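Local coordinates for acyl-homoserine-lactone synthase (Pseudomonas aeruginosa, PDB 1RO5), which makes the quorum-sensing signal N-(3-oxododecanoyl)homoserine lactone from an acylated acyl carrier protein and S-adenosyl-L-methionine, at residues 16-21 / 63-68; 28-33 / 104-109; 96-101 / 134-139. One frame throughout, in Å; residues are numbered along the deposited sequence. Where two conformers were deposited one is given.

Contact 1 of 3, residues 16-21 / 63-68; sequences KKLLGE and GQVFGC. Residue 63 of segment 63-68 comes from a tag, linker or insertion.
E21, on helix 16-30, reaches over to V65 at the start of strand 64-73. E21 CB points toward the strand and lies 4.0 Å from V65 CG2. CG leaves beside the backbone N (chi1 -89°) and the chain then runs extended, which carries the carboxylate across the V65 side chain to the backbone. E21 CD is 3.9 Å from V65 N. OE1 does the bonding: V65 N donates to E21 OE1 at 3.0 Å with an N-H...O angle of 153°, arriving on the syn side but 35° out of the carboxylate plane. The same E21 OE1 lies 3.6 Å from Q64 CA. E21 OE2 has no bond across the contact; it lies 4.0 Å from G63 O, at the residue inserted into the natural sequence.

Beside this bond, L18 CD2 meets V65 CG2 at 3.7 Å, the two side chains crossing obliquely. L18 also touches L58 and Q60 of strand 55-61, while V65 packs on L25 one helical turn beyond E21.

The helix is thus tied to the strand by one carboxylate-to-backbone bond, probably strengthened by the negative charge of E21, next to an apolar contact; the tilt out of the carboxylate plane suggests a grip that is less than ideal.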
ATOM      1  N   LYS A  16      14.742 -10.340   9.525  1.00 56.60           N
ATOM      2  CA  LYS A  16      15.730  -9.661   8.642  1.00 58.48           C
ATOM      3  C   LYS A  16      15.823 -10.186   7.215  1.00 57.91           C
ATOM      4  O   LYS A  16      16.264  -9.477   6.311  1.00 57.79           O
ATOM      5  CB  LYS A  16      17.180  -9.624   9.242  1.00 58.92           C
ATOM      6  CG  LYS A  16      17.436  -8.807  10.612  1.00 64.32           C
ATOM      7  CD  LYS A  16      16.839  -7.391  10.565  1.00 70.60           C
ATOM      8  CE  LYS A  16      16.374  -6.734  11.944  1.00 75.28           C
ATOM      9  NZ  LYS A  16      15.338  -5.515  11.761  1.00 75.02           N
ATOM     10  N   LYS A  17      15.417 -11.436   7.012  1.00 57.80           N
ATOM     11  CA  LYS A  17      15.498 -12.096   5.707  1.00 57.23           C
ATOM     12  C   LYS A  17      14.278 -11.775   4.908  1.00 52.04           C
ATOM     13  O   LYS A  17      14.359 -11.595   3.737  1.00 51.51           O
ATOM     14  CB  LYS A  17      15.504 -13.675   5.836  1.00 59.38           C
ATOM     15  CG  LYS A  17      16.819 -14.353   6.413  1.00 71.04           C
ATOM     16  CD  LYS A  17      16.368 -15.384   7.625  1.00 83.19           C
ATOM     17  CE  LYS A  17      17.442 -15.718   8.666  1.00 87.89           C
ATOM     18  NZ  LYS A  17      17.726 -17.228   8.658  1.00 94.09           N
ATOM     19  N   LEU A  18      13.121 -11.865   5.524  1.00 48.63           N
ATOM     20  CA  LEU A  18      11.926 -11.482   4.830  1.00 45.62           C
ATOM     21  C   LEU A  18      12.045 -10.000   4.420  1.00 42.91           C
ATOM     22  O   LEU A  18      11.752  -9.690   3.258  1.00 42.77           O
ATOM     23  CB  LEU A  18      10.772 -11.610   5.768  1.00 45.43           C
ATOM     24  CG  LEU A  18       9.990 -12.812   5.467  1.00 47.64           C
ATOM     25  CD1 LEU A  18       8.815 -12.784   6.325  1.00 46.05           C
ATOM     26  CD2 LEU A  18       9.756 -12.906   3.961  1.00 46.84           C
ATOM     27  N   LEU A  19      12.543  -9.144   5.342  1.00 39.20           N
ATOM     28  CA  LEU A  19      12.636  -7.702   5.096  1.00 37.95           C
ATOM     29  C   LEU A  19      13.530  -7.515   3.924  1.00 36.66           C
ATOM     30  O   LEU A  19      13.274  -6.644   3.040  1.00 33.75           O
ATOM     31  CB  LEU A  19      13.190  -6.885   6.274  1.00 37.52           C
ATOM     32  CG  LEU A  19      12.241  -6.954   7.429  1.00 37.95           C
ATOM     33  CD1 LEU A  19      12.925  -6.452   8.712  1.00 37.80           C
ATOM     34  CD2 LEU A  19      10.873  -6.270   7.145  1.00 30.31           C
ATOM     35  N   GLY A  20      14.561  -8.349   3.832  1.00 38.10           N
ATOM     36  CA  GLY A  20      15.539  -8.138   2.743  1.00 36.26           C
ATOM     37  C   GLY A  20      14.865  -8.519   1.450  1.00 36.11           C
ATOM     38  O   GLY A  20      15.012  -7.815   0.473  1.00 34.28           O
ATOM     39  N   GLU A  21      14.022  -9.557   1.424  1.00 36.65           N
ATOM     40  CA  GLU A  21      13.328  -9.894   0.154  1.00 37.99           C
ATOM     41  C   GLU A  21      12.278  -8.825  -0.231  1.00 34.99           C
ATOM     42  O   GLU A  21      12.096  -8.596  -1.420  1.00 34.28           O
ATOM     43  CB  GLU A  21      12.522 -11.153   0.350  1.00 40.10           C
ATOM     44  CG  GLU A  21      13.198 -12.480   0.078  1.00 52.09           C
ATOM     45  CD  GLU A  21      12.069 -13.514  -0.173  1.00 60.25           C
ATOM     46  OE1 GLU A  21      11.398 -13.533  -1.283  1.00 58.91           O
ATOM     47  OE2 GLU A  21      11.825 -14.265   0.790  1.00 62.38           O
ATOM     48  N   GLY A  63       7.350 -19.783  -0.929  1.00 66.57           N
ATOM     49  CA  GLY A  63       8.458 -19.471  -0.029  1.00 66.98           C
ATOM     50  C   GLY A  63       9.073 -18.108  -0.300  1.00 67.56           C
ATOM     51  O   GLY A  63      10.230 -17.790  -0.018  1.00 67.69           O
ATOM     52  N   GLN A  64       8.264 -17.255  -1.548  1.00 54.92           N
ATOM     53  CA  GLN A  64       8.873 -16.006  -1.986  1.00 54.19           C
ATOM     54  C   GLN A  64       7.871 -14.935  -1.763  1.00 50.39           C
ATOM     55  O   GLN A  64       6.653 -15.156  -2.043  1.00 50.18           O
ATOM     56  CB  GLN A  64       9.211 -16.034  -3.487  1.00 53.63           C
ATOM     57  CG  GLN A  64       9.971 -17.252  -3.785  1.00 62.50           C
ATOM     58  CD  GLN A  64      10.518 -17.217  -5.194  1.00 72.55           C
ATOM     59  OE1 GLN A  64       9.922 -17.766  -6.150  1.00 75.76           O
ATOM     60  NE2 GLN A  64      11.667 -16.576  -5.329  1.00 74.26           N
ATOM     61  N   VAL A  65       8.391 -13.762  -1.379  1.00 47.26           N
ATOM     62  CA  VAL A  65       7.590 -12.518  -1.449  1.00 43.76           C
ATOM     63  C   VAL A  65       7.201 -12.205  -2.879  1.00 43.26           C
ATOM     64  O   VAL A  65       8.047 -12.011  -3.691  1.00 43.39           O
ATOM     65  CB  VAL A  65       8.286 -11.393  -0.819  1.00 41.10           C
ATOM     66  CG1 VAL A  65       7.327 -10.171  -0.813  1.00 44.83           C
ATOM     67  CG2 VAL A  65       8.573 -11.739   0.613  1.00 36.76           C
ATOM     68  N   PHE A  66       5.907 -12.186  -3.195  1.00 43.34           N
ATOM     69  CA  PHE A  66       5.455 -11.734  -4.541  1.00 42.49           C
ATOM     70  C   PHE A  66       4.799 -10.383  -4.506  1.00 39.80           C
ATOM     71  O   PHE A  66       4.465  -9.860  -5.554  1.00 41.96           O
ATOM     72  CB  PHE A  66       4.459 -12.775  -5.190  1.00 44.03           C
ATOM     73  CG  PHE A  66       5.159 -13.961  -5.681  1.00 50.96           C
ATOM     74  CD1 PHE A  66       5.516 -15.005  -4.796  1.00 58.49           C
ATOM     75  CD2 PHE A  66       5.601 -14.045  -7.028  1.00 61.97           C
ATOM     76  CE1 PHE A  66       6.269 -16.136  -5.263  1.00 62.10           C
ATOM     77  CE2 PHE A  66       6.378 -15.198  -7.503  1.00 62.80           C
ATOM     78  CZ  PHE A  66       6.715 -16.221  -6.612  1.00 61.85           C
ATOM     79  N   GLY A  67       4.535  -9.798  -3.338  1.00 36.88           N
ATOM     80  CA  GLY A  67       3.871  -8.498  -3.323  1.00 34.58           C
ATOM     81  C   GLY A  67       4.072  -7.915  -1.952  1.00 35.36           C
ATOM     82  O   GLY A  67       4.222  -8.656  -0.966  1.00 37.30           O
ATOM     83  N   CYS A  68       4.082  -6.609  -1.833  1.00 35.12           N
ATOM     84  CA  CYS A  68       4.323  -5.989  -0.542  1.00 35.40           C
ATOM     85  C   CYS A  68       3.788  -4.590  -0.565  1.00 35.54           C
ATOM     86  O   CYS A  68       3.697  -4.053  -1.606  1.00 34.88           O
ATOM     87  CB  CYS A  68       5.805  -5.984  -0.231  1.00 37.16           C
ATOM     88  SG  CYS A  68       6.807  -5.067  -1.358  1.00 39.61           S
TER

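Contact 2 of 3, residues 28-33 / 104-109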
ATOM      1  N   GLN A  28      13.201  -4.045  -7.376  1.00 40.19           N
ATOM      2  CA  GLN A  28      12.900  -4.561  -8.683  1.00 44.82           C
ATOM      3  C   GLN A  28      11.788  -3.722  -9.288  1.00 45.78           C
ATOM      4  O   GLN A  28      11.833  -3.372 -10.484  1.00 46.77           O
ATOM      5  CB  GLN A  28      12.542  -6.067  -8.627  1.00 46.28           C
ATOM      6  CG  GLN A  28      13.758  -6.977  -8.138  1.00 51.86           C
ATOM      7  CD  GLN A  28      13.394  -8.472  -8.099  1.00 63.42           C
ATOM      8  OE1 GLN A  28      12.618  -9.004  -7.213  1.00 58.20           O
ATOM      9  NE2 GLN A  28      13.941  -9.164  -9.101  1.00 68.02           N
ATOM     10  N   VAL A  29      10.866  -3.268  -8.433  1.00 45.85           N
ATOM     11  CA  VAL A  29       9.796  -2.399  -8.930  1.00 44.92           C
ATOM     12  C   VAL A  29      10.154  -0.993  -9.165  1.00 44.84           C
ATOM     13  O   VAL A  29       9.847  -0.505 -10.205  1.00 45.46           O
ATOM     14  CB  VAL A  29       8.531  -2.561  -8.099  1.00 44.78           C
ATOM     15  CG1 VAL A  29       7.442  -1.570  -8.472  1.00 36.96           C
ATOM     16  CG2 VAL A  29       8.097  -4.031  -8.293  1.00 43.42           C
ATOM     17  N   PHE A  30      10.753  -0.341  -8.175  1.00 46.19           N
ATOM     18  CA  PHE A  30      10.978   1.124  -8.132  1.00 46.18           C
ATOM     19  C   PHE A  30      12.366   1.572  -8.627  1.00 48.55           C
ATOM     20  O   PHE A  30      12.612   2.746  -8.697  1.00 45.83           O
ATOM     21  CB  PHE A  30      10.786   1.714  -6.707  1.00 42.76           C
ATOM     22  CG  PHE A  30       9.359   1.771  -6.264  1.00 41.59           C
ATOM     23  CD1 PHE A  30       8.763   0.648  -5.646  1.00 38.17           C
ATOM     24  CD2 PHE A  30       8.582   2.912  -6.519  1.00 38.29           C
ATOM     25  CE1 PHE A  30       7.372   0.631  -5.316  1.00 40.01           C
ATOM     26  CE2 PHE A  30       7.240   2.979  -6.115  1.00 38.90           C
ATOM     27  CZ  PHE A  30       6.607   1.807  -5.530  1.00 42.32           C
ATOM     28  N   LYS A  31      13.288   0.651  -8.892  1.00 53.67           N
ATOM     29  CA  LYS A  31      14.659   1.033  -9.341  1.00 61.05           C
ATOM     30  C   LYS A  31      14.621   2.037 -10.515  1.00 63.33           C
ATOM     31  O   LYS A  31      13.823   1.841 -11.498  1.00 63.05           O
ATOM     32  CB  LYS A  31      15.551  -0.177  -9.723  1.00 62.47           C
ATOM     33  CG  LYS A  31      14.867  -1.075 -10.880  1.00 69.33           C
ATOM     34  CD  LYS A  31      15.860  -2.065 -11.547  1.00 80.53           C
ATOM     35  CE  LYS A  31      15.217  -2.649 -12.832  1.00 85.86           C
ATOM     36  NZ  LYS A  31      15.492  -4.147 -12.938  1.00 90.32           N
ATOM     37  N   GLU A  32      15.478   3.077 -10.345  1.00 66.32           N
ATOM     38  CA  GLU A  32      15.607   4.282 -11.208  1.00 69.77           C
ATOM     39  C   GLU A  32      14.288   4.995 -11.627  1.00 69.80           C
ATOM     40  O   GLU A  32      14.383   5.927 -12.486  1.00 71.60           O
ATOM     41  CB  GLU A  32      16.490   4.105 -12.526  1.00 70.56           C
ATOM     42  CG  GLU A  32      17.827   3.323 -12.511  1.00 76.39           C
ATOM     43  CD  GLU A  32      17.795   2.256 -13.614  1.00 84.51           C
ATOM     44  OE1 GLU A  32      17.040   2.456 -14.638  1.00 86.44           O
ATOM     45  OE2 GLU A  32      18.466   1.211 -13.444  1.00 87.01           O
ATOM     46  N   ARG A  33      13.102   4.571 -11.129  1.00 67.10           N
ATOM     47  CA  ARG A  33      11.928   5.459 -11.196  1.00 65.01           C
ATOM     48  C   ARG A  33      12.442   6.749 -10.576  1.00 61.63           C
ATOM     49  O   ARG A  33      13.014   6.719  -9.436  1.00 64.80           O
ATOM     50  CB  ARG A  33      10.690   4.972 -10.381  1.00 65.02           C
ATOM     51  CG  ARG A  33      10.083   3.637 -10.833  1.00 69.16           C
ATOM     52  CD  ARG A  33       8.512   3.664 -11.300  1.00 79.42           C
ATOM     53  NE  ARG A  33       7.437   4.020 -10.327  1.00 76.25           N
ATOM     54  CZ  ARG A  33       6.301   3.318 -10.201  1.00 76.55           C
ATOM     55  NH1 ARG A  33       6.129   2.212 -10.927  1.00 77.18           N
ATOM     56  NH2 ARG A  33       5.352   3.691  -9.341  1.00 70.65           N
ATOM     57  N   ARG A 104       4.523   2.461  -1.551  1.00 30.35           N
ATOM     58  CA  ARG A 104       5.419   1.361  -2.002  1.00 30.02           C
ATOM     59  C   ARG A 104       4.714   0.064  -2.385  1.00 32.46           C
ATOM     60  O   ARG A 104       5.152  -1.005  -1.977  1.00 31.52           O
ATOM     61  CB  ARG A 104       6.554   1.097  -0.984  1.00 29.67           C
ATOM     62  CG  ARG A 104       7.485   2.298  -0.726  1.00 29.78           C
ATOM     63  CD  ARG A 104       8.139   2.695  -2.040  1.00 31.63           C
ATOM     64  NE  ARG A 104       9.246   3.656  -1.963  1.00 33.61           N
ATOM     65  CZ  ARG A 104       9.246   4.906  -2.505  1.00 35.95           C
ATOM     66  NH1 ARG A 104       8.201   5.441  -3.181  1.00 32.50           N
ATOM     67  NH2 ARG A 104      10.325   5.622  -2.418  1.00 30.58           N
ATOM     68  N   PHE A 105       3.664   0.130  -3.223  1.00 33.89           N
ATOM     69  CA  PHE A 105       3.026  -1.064  -3.762  1.00 35.59           C
ATOM     70  C   PHE A 105       3.943  -1.701  -4.678  1.00 35.10           C
ATOM     71  O   PHE A 105       4.238  -1.153  -5.674  1.00 38.95           O
ATOM     72  CB  PHE A 105       1.667  -0.915  -4.544  0.50 35.22           C
ATOM     73  CG  PHE A 105       0.715   0.070  -3.982  0.50 29.96           C
ATOM     74  CD1 PHE A 105       0.923   0.617  -2.722  0.50 32.18           C
ATOM     75  CD2 PHE A 105      -0.312   0.555  -4.771  0.50 28.02           C
ATOM     76  CE1 PHE A 105       0.076   1.647  -2.204  0.50 30.45           C
ATOM     77  CE2 PHE A 105      -1.186   1.543  -4.250  0.50 30.89           C
ATOM     78  CZ  PHE A 105      -0.956   2.072  -2.936  0.50 26.74           C
ATOM     79  N   ALA A 106       4.350  -2.907  -4.428  1.00 34.25           N
ATOM     80  CA  ALA A 106       5.308  -3.538  -5.284  1.00 34.56           C
ATOM     81  C   ALA A 106       4.851  -4.996  -5.469  1.00 37.32           C
ATOM     82  O   ALA A 106       4.719  -5.726  -4.484  1.00 34.10           O
ATOM     83  CB  ALA A 106       6.793  -3.491  -4.610  1.00 33.73           C
ATOM     84  N   ILE A 107       4.633  -5.406  -6.733  1.00 40.56           N
ATOM     85  CA  ILE A 107       4.168  -6.769  -7.095  1.00 45.07           C
ATOM     86  C   ILE A 107       5.111  -7.374  -8.095  1.00 46.88           C
ATOM     87  O   ILE A 107       5.404  -6.780  -9.121  1.00 47.51           O
ATOM     88  CB  ILE A 107       2.657  -6.775  -7.613  1.00 45.81           C
ATOM     89  CG1 ILE A 107       1.727  -6.425  -6.465  1.00 45.40           C
ATOM     90  CG2 ILE A 107       2.228  -8.178  -8.069  1.00 47.32           C
ATOM     91  CD1 ILE A 107       0.364  -6.522  -6.812  1.00 51.69           C
ATOM     92  N   ASN A 108       5.609  -8.546  -7.773  1.00 51.06           N
ATOM     93  CA  ASN A 108       6.501  -9.227  -8.650  1.00 57.18           C
ATOM     94  C   ASN A 108       5.761  -9.483  -9.989  1.00 61.54           C
ATOM     95  O   ASN A 108       4.616 -10.123 -10.058  1.00 62.22           O
ATOM     96  CB  ASN A 108       6.986 -10.530  -8.064  1.00 56.49           C
ATOM     97  CG  ASN A 108       7.942 -11.263  -9.017  1.00 64.90           C
ATOM     98  OD1 ASN A 108       8.656 -10.647  -9.843  1.00 71.57           O
ATOM     99  ND2 ASN A 108       7.973 -12.575  -8.905  1.00 71.13           N
ATOM    100  N   SER A 109       6.409  -8.975 -11.042  1.00 64.58           N
ATOM    101  CA  SER A 109       5.790  -9.017 -12.371  1.00 69.27           C
ATOM    102  C   SER A 109       6.037 -10.329 -13.235  1.00 70.81           C
ATOM    103  O   SER A 109       5.119 -10.646 -14.042  1.00 71.94           O
ATOM    104  CB  SER A 109       6.227  -7.764 -13.115  1.00 69.61           C
ATOM    105  OG  SER A 109       7.577  -7.948 -13.561  1.00 69.51           O
TER
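The C-terminal end of helix 16-30 packs on the end of strand 99-107, part of the central sheet of this alpha-beta-alpha sandwich, and the contact rests on the ring of F30. R104 lies over one face of that ring. R104 CD sits 4.0 Å from the centroid of the F30 ring and 14° off the normal, a CH-pi contact displaced toward the rim, and the guanidinium follows in a cation-pi arrangement with R104 CZ 4.8 Å from the same centroid. Guanidinium and ring planes are 34° apart, so the two groups are inclined rather than stacked flat. The R104 chain bends at chi2 (-60°), folding its outer part across the phenyl face. A106 CB stands at the edge of the same ring, 4.2 Å from F30 CE1, and CE1 also comes within 3.6 Å of the F105 carbonyl oxygen. One residue earlier in the helix, V29 places CG2 3.9 Å from A106 CB, extending the apolar patch along the strand. No hydrogen bond crosses between the two segments.

The guanidinium is fixed by other partners: R104 NE forms a salt bridge with E45, and NH2 donates to the carbonyl of W36. Both bonds would hold the guanidinium over F30, and E45 would probably offset part of its charge. After F30 the chain leaves the helix in a type II turn, closed by R33 N bonding to F30 O at 3.1 Å. On the flanks, V38 touches both F30 and R104, A106 packs against L25 and R26 of the helix, and strand 64-73 runs antiparallel beside strand 99-107, its C68 bonded through the backbone to A106.

Contact 3 of 3, residues 96-101 / 134-139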
ATOM      1  N   SER A  96      -4.289  11.583  11.953  1.00 44.14           N
ATOM      2  CA  SER A  96      -5.254  10.973  12.819  1.00 43.30           C
ATOM      3  C   SER A  96      -4.821   9.564  13.084  1.00 42.68           C
ATOM      4  O   SER A  96      -4.264   8.895  12.248  1.00 44.47           O
ATOM      5  CB  SER A  96      -6.682  10.977  12.182  1.00 42.89           C
ATOM      6  OG  SER A  96      -7.527   9.986  12.816  1.00 46.44           O
ATOM      7  N   PRO A  97      -5.092   9.111  14.268  1.00 42.13           N
ATOM      8  CA  PRO A  97      -4.855   7.739  14.615  1.00 41.66           C
ATOM      9  C   PRO A  97      -5.816   6.788  13.953  1.00 41.93           C
ATOM     10  O   PRO A  97      -5.674   5.592  14.102  1.00 41.61           O
ATOM     11  CB  PRO A  97      -5.038   7.709  16.156  1.00 44.52           C
ATOM     12  CG  PRO A  97      -5.227   9.119  16.588  1.00 45.57           C
ATOM     13  CD  PRO A  97      -5.513   9.983  15.404  1.00 43.29           C
ATOM     14  N   HIS A  98      -6.799   7.303  13.255  1.00 42.64           N
ATOM     15  CA  HIS A  98      -7.781   6.451  12.582  1.00 42.73           C
ATOM     16  C   HIS A  98      -7.515   6.447  11.060  1.00 41.71           C
ATOM     17  O   HIS A  98      -8.280   5.862  10.274  1.00 41.98           O
ATOM     18  CB  HIS A  98      -9.227   6.951  12.899  1.00 43.21           C
ATOM     19  CG  HIS A  98      -9.553   6.917  14.356  1.00 45.61           C
ATOM     20  ND1 HIS A  98      -9.423   5.758  15.112  1.00 50.80           N
ATOM     21  CD2 HIS A  98      -9.912   7.898  15.223  1.00 44.66           C
ATOM     22  CE1 HIS A  98      -9.728   6.021  16.378  1.00 49.57           C
ATOM     23  NE2 HIS A  98     -10.001   7.315  16.471  1.00 49.85           N
ATOM     24  N   ILE A  99      -6.452   7.130  10.651  1.00 38.62           N
ATOM     25  CA  ILE A  99      -6.117   7.123   9.253  1.00 37.32           C
ATOM     26  C   ILE A  99      -4.609   6.697   9.069  1.00 37.09           C
ATOM     27  O   ILE A  99      -3.739   7.213   9.798  1.00 37.48           O
ATOM     28  CB  ILE A  99      -6.385   8.558   8.685  1.00 37.33           C
ATOM     29  CG1 ILE A  99      -7.890   8.973   8.980  1.00 34.37           C
ATOM     30  CG2 ILE A  99      -5.902   8.644   7.190  1.00 35.07           C
ATOM     31  CD1 ILE A  99      -8.230  10.473   8.669  1.00 26.90           C
ATOM     32  N   TRP A 100      -4.338   5.857   8.061  1.00 33.84           N
ATOM     33  CA  TRP A 100      -3.036   5.373   7.736  1.00 32.95           C
ATOM     34  C   TRP A 100      -2.783   5.667   6.291  1.00 32.91           C
ATOM     35  O   TRP A 100      -3.693   5.812   5.486  1.00 35.06           O
ATOM     36  CB  TRP A 100      -3.010   3.832   7.943  1.00 33.18           C
ATOM     37  CG  TRP A 100      -2.920   3.319   9.337  1.00 31.12           C
ATOM     38  CD1 TRP A 100      -2.617   4.014  10.456  1.00 34.98           C
ATOM     39  CD2 TRP A 100      -3.135   1.967   9.759  1.00 35.02           C
ATOM     40  NE1 TRP A 100      -2.565   3.166  11.546  1.00 36.58           N
ATOM     41  CE2 TRP A 100      -2.910   1.913  11.136  1.00 35.26           C
ATOM     42  CE3 TRP A 100      -3.520   0.802   9.103  1.00 37.15           C
ATOM     43  CZ2 TRP A 100      -3.020   0.761  11.853  1.00 38.28           C
ATOM     44  CZ3 TRP A 100      -3.620  -0.326   9.797  1.00 44.03           C
ATOM     45  CH2 TRP A 100      -3.359  -0.352  11.175  1.00 37.67           C
ATOM     46  N   GLU A 101      -1.534   5.698   5.940  1.00 32.70           N
ATOM     47  CA  GLU A 101      -1.099   5.863   4.599  1.00 33.32           C
ATOM     48  C   GLU A 101      -0.495   4.591   4.053  1.00 31.96           C
ATOM     49  O   GLU A 101       0.201   3.848   4.798  1.00 28.90           O
ATOM     50  CB  GLU A 101       0.004   6.947   4.526  1.00 33.55           C
ATOM     51  CG  GLU A 101       0.355   7.138   3.045  1.00 35.80           C
ATOM     52  CD  GLU A 101       1.718   7.769   2.730  1.00 32.69           C
ATOM     53  OE1 GLU A 101       2.712   7.487   3.401  1.00 32.62           O
ATOM     54  OE2 GLU A 101       1.776   8.463   1.751  1.00 29.93           O
ATOM     55  N   GLN A 134      -9.969  -3.738  12.077  1.00 44.24           N
ATOM     56  CA  GLN A 134      -9.733  -4.262  13.392  1.00 47.79           C
ATOM     57  C   GLN A 134      -8.804  -3.461  14.250  1.00 48.61           C
ATOM     58  O   GLN A 134      -8.681  -3.755  15.407  1.00 47.97           O
ATOM     59  CB  GLN A 134      -9.205  -5.655  13.313  1.00 48.56           C
ATOM     60  CG  GLN A 134     -10.360  -6.624  12.893  1.00 57.66           C
ATOM     61  CD  GLN A 134      -9.897  -8.060  12.614  1.00 69.44           C
ATOM     62  OE1 GLN A 134     -10.733  -8.915  12.210  1.00 75.76           O
ATOM     63  NE2 GLN A 134      -8.559  -8.332  12.803  1.00 71.65           N
ATOM     64  N   ASN A 135      -8.111  -2.470  13.674  1.00 49.67           N
ATOM     65  CA  ASN A 135      -7.277  -1.575  14.458  1.00 48.95           C
ATOM     66  C   ASN A 135      -7.902  -0.203  14.458  1.00 47.24           C
ATOM     67  O   ASN A 135      -7.244   0.741  14.642  1.00 44.86           O
ATOM     68  CB  ASN A 135      -5.831  -1.614  13.981  1.00 49.97           C
ATOM     69  CG  ASN A 135      -5.092  -2.826  14.515  1.00 54.43           C
ATOM     70  OD1 ASN A 135      -4.611  -2.769  15.619  1.00 61.35           O
ATOM     71  ND2 ASN A 135      -5.039  -3.936  13.762  1.00 55.52           N
ATOM     72  N   ASP A 136      -9.223  -0.155  14.316  1.00 48.29           N
ATOM     73  CA  ASP A 136     -10.030   1.084  14.390  1.00 49.25           C
ATOM     74  C   ASP A 136      -9.655   2.154  13.347  1.00 47.22           C
ATOM     75  O   ASP A 136      -9.693   3.376  13.638  1.00 46.08           O
ATOM     76  CB  ASP A 136     -10.027   1.697  15.829  1.00 50.79           C
ATOM     77  CG  ASP A 136     -11.290   2.516  16.088  1.00 58.78           C
ATOM     78  OD1 ASP A 136     -11.693   3.360  15.264  1.00 67.09           O
ATOM     79  OD2 ASP A 136     -12.023   2.368  17.059  1.00 70.71           O
ATOM     80  N   ILE A 137      -9.305   1.716  12.145  1.00 45.17           N
ATOM     81  CA  ILE A 137      -8.976   2.688  11.125  1.00 44.67           C
ATOM     82  C   ILE A 137     -10.202   2.945  10.157  1.00 45.07           C
ATOM     83  O   ILE A 137     -10.763   1.988   9.594  1.00 45.34           O
ATOM     84  CB  ILE A 137      -7.729   2.209  10.338  1.00 43.15           C
ATOM     85  CG1 ILE A 137      -6.530   1.934  11.267  1.00 45.22           C
ATOM     86  CG2 ILE A 137      -7.516   3.124   9.062  1.00 42.07           C
ATOM     87  CD1 ILE A 137      -5.954   3.184  11.998  1.00 41.42           C
ATOM     88  N   GLN A 138     -10.575   4.190   9.894  1.00 44.67           N
ATOM     89  CA  GLN A 138     -11.664   4.394   8.945  1.00 45.93           C
ATOM     90  C   GLN A 138     -11.281   4.731   7.516  1.00 44.53           C
ATOM     91  O   GLN A 138     -12.123   4.595   6.644  1.00 44.79           O
ATOM     92  CB  GLN A 138     -12.605   5.515   9.381  1.00 47.52           C
ATOM     93  CG  GLN A 138     -12.026   6.447  10.291  1.00 53.15           C
ATOM     94  CD  GLN A 138     -12.542   6.224  11.786  1.00 61.97           C
ATOM     95  OE1 GLN A 138     -12.917   7.198  12.426  1.00 60.13           O
ATOM     96  NE2 GLN A 138     -12.503   4.950  12.330  1.00 61.78           N
ATOM     97  N   THR A 139     -10.043   5.178   7.302  1.00 40.74           N
ATOM     98  CA  THR A 139      -9.574   5.710   6.062  1.00 40.12           C
ATOM     99  C   THR A 139      -8.112   5.342   5.764  1.00 39.54           C
ATOM    100  O   THR A 139      -7.216   5.484   6.607  1.00 38.55           O
ATOM    101  CB  THR A 139      -9.647   7.236   6.098  1.00 41.08           C
ATOM    102  OG1 THR A 139     -10.966   7.675   6.326  1.00 43.61           O
ATOM    103  CG2 THR A 139      -9.300   7.873   4.628  1.00 38.78           C
TER
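One face of the W100 indole is taken by I137: I137 CG1 stands 3.5 Å above the plane over the centre of the ring system, and I137 CD1 lies 3.5 Å from the centroid of the five-membered ring, 17° off its normal, in a CH-pi contact. The side chains cross at about a right angle. The bends of I137 at its first two torsions fold CD1 back toward the indole nitrogen and the P97 carbonyl. N135 CB approaches W100 CH2 obliquely.

The H98 imidazole takes the carbonyl of D136 at its edge: H98 ND1 donates to D136 O at 2.8 Å, 21° out of the ring plane. The Q138 amide lies nearly parallel to that ring, the planes 10° apart, with Q138 CD 3.6 Å from H98 CB.

Residues 134-138 link helix 118-133 to strand 139-145, which T139 opens; this is the second half of a beta-alpha-beta crossover that starts from strand 99-107. D136, with positive phi, is the C-prime residue of the Schellman motif ending helix 118-133. Just before the chain joins the sheet, Q138 N donates to H98 O at 2.9 Å, in the carbonyl plane. I99 and T139 then form a parallel bridge, where W100 N donates to T139 O at 3.2 Å. The side chains of I99 and T139 lie side by side, I99 CG1 3.8 Å from T139 CB, while T139 OG1 is hydrogen-bonded to E179. Ahead of the strand, S96 OG accepts from H98 N at 2.8 Å, making an ST turn.

Contacts 1 and 2 both pack helix 16-30 on the central sheet, the first on strand 64-73 and the second on its neighbour 99-107. Their centres are 13 Å apart, and the strands join them directly: F66 O to N108 N at 2.8 Å and C68 N to A106 O at 2.9 Å are probable hydrogen bonds. Contact 3 uses the beginning of strand 99-107, whose end serves contact 2; those two centres are about 25 Å apart, on opposite sides of the chain's centre. Contacts 1 and 3 do not touch, their nearest atoms being about 11 Å apart. The zinc ion, held by the N-terminal residues G1, S2 and H3, lies about 9 Å from residue G63 of contact 1.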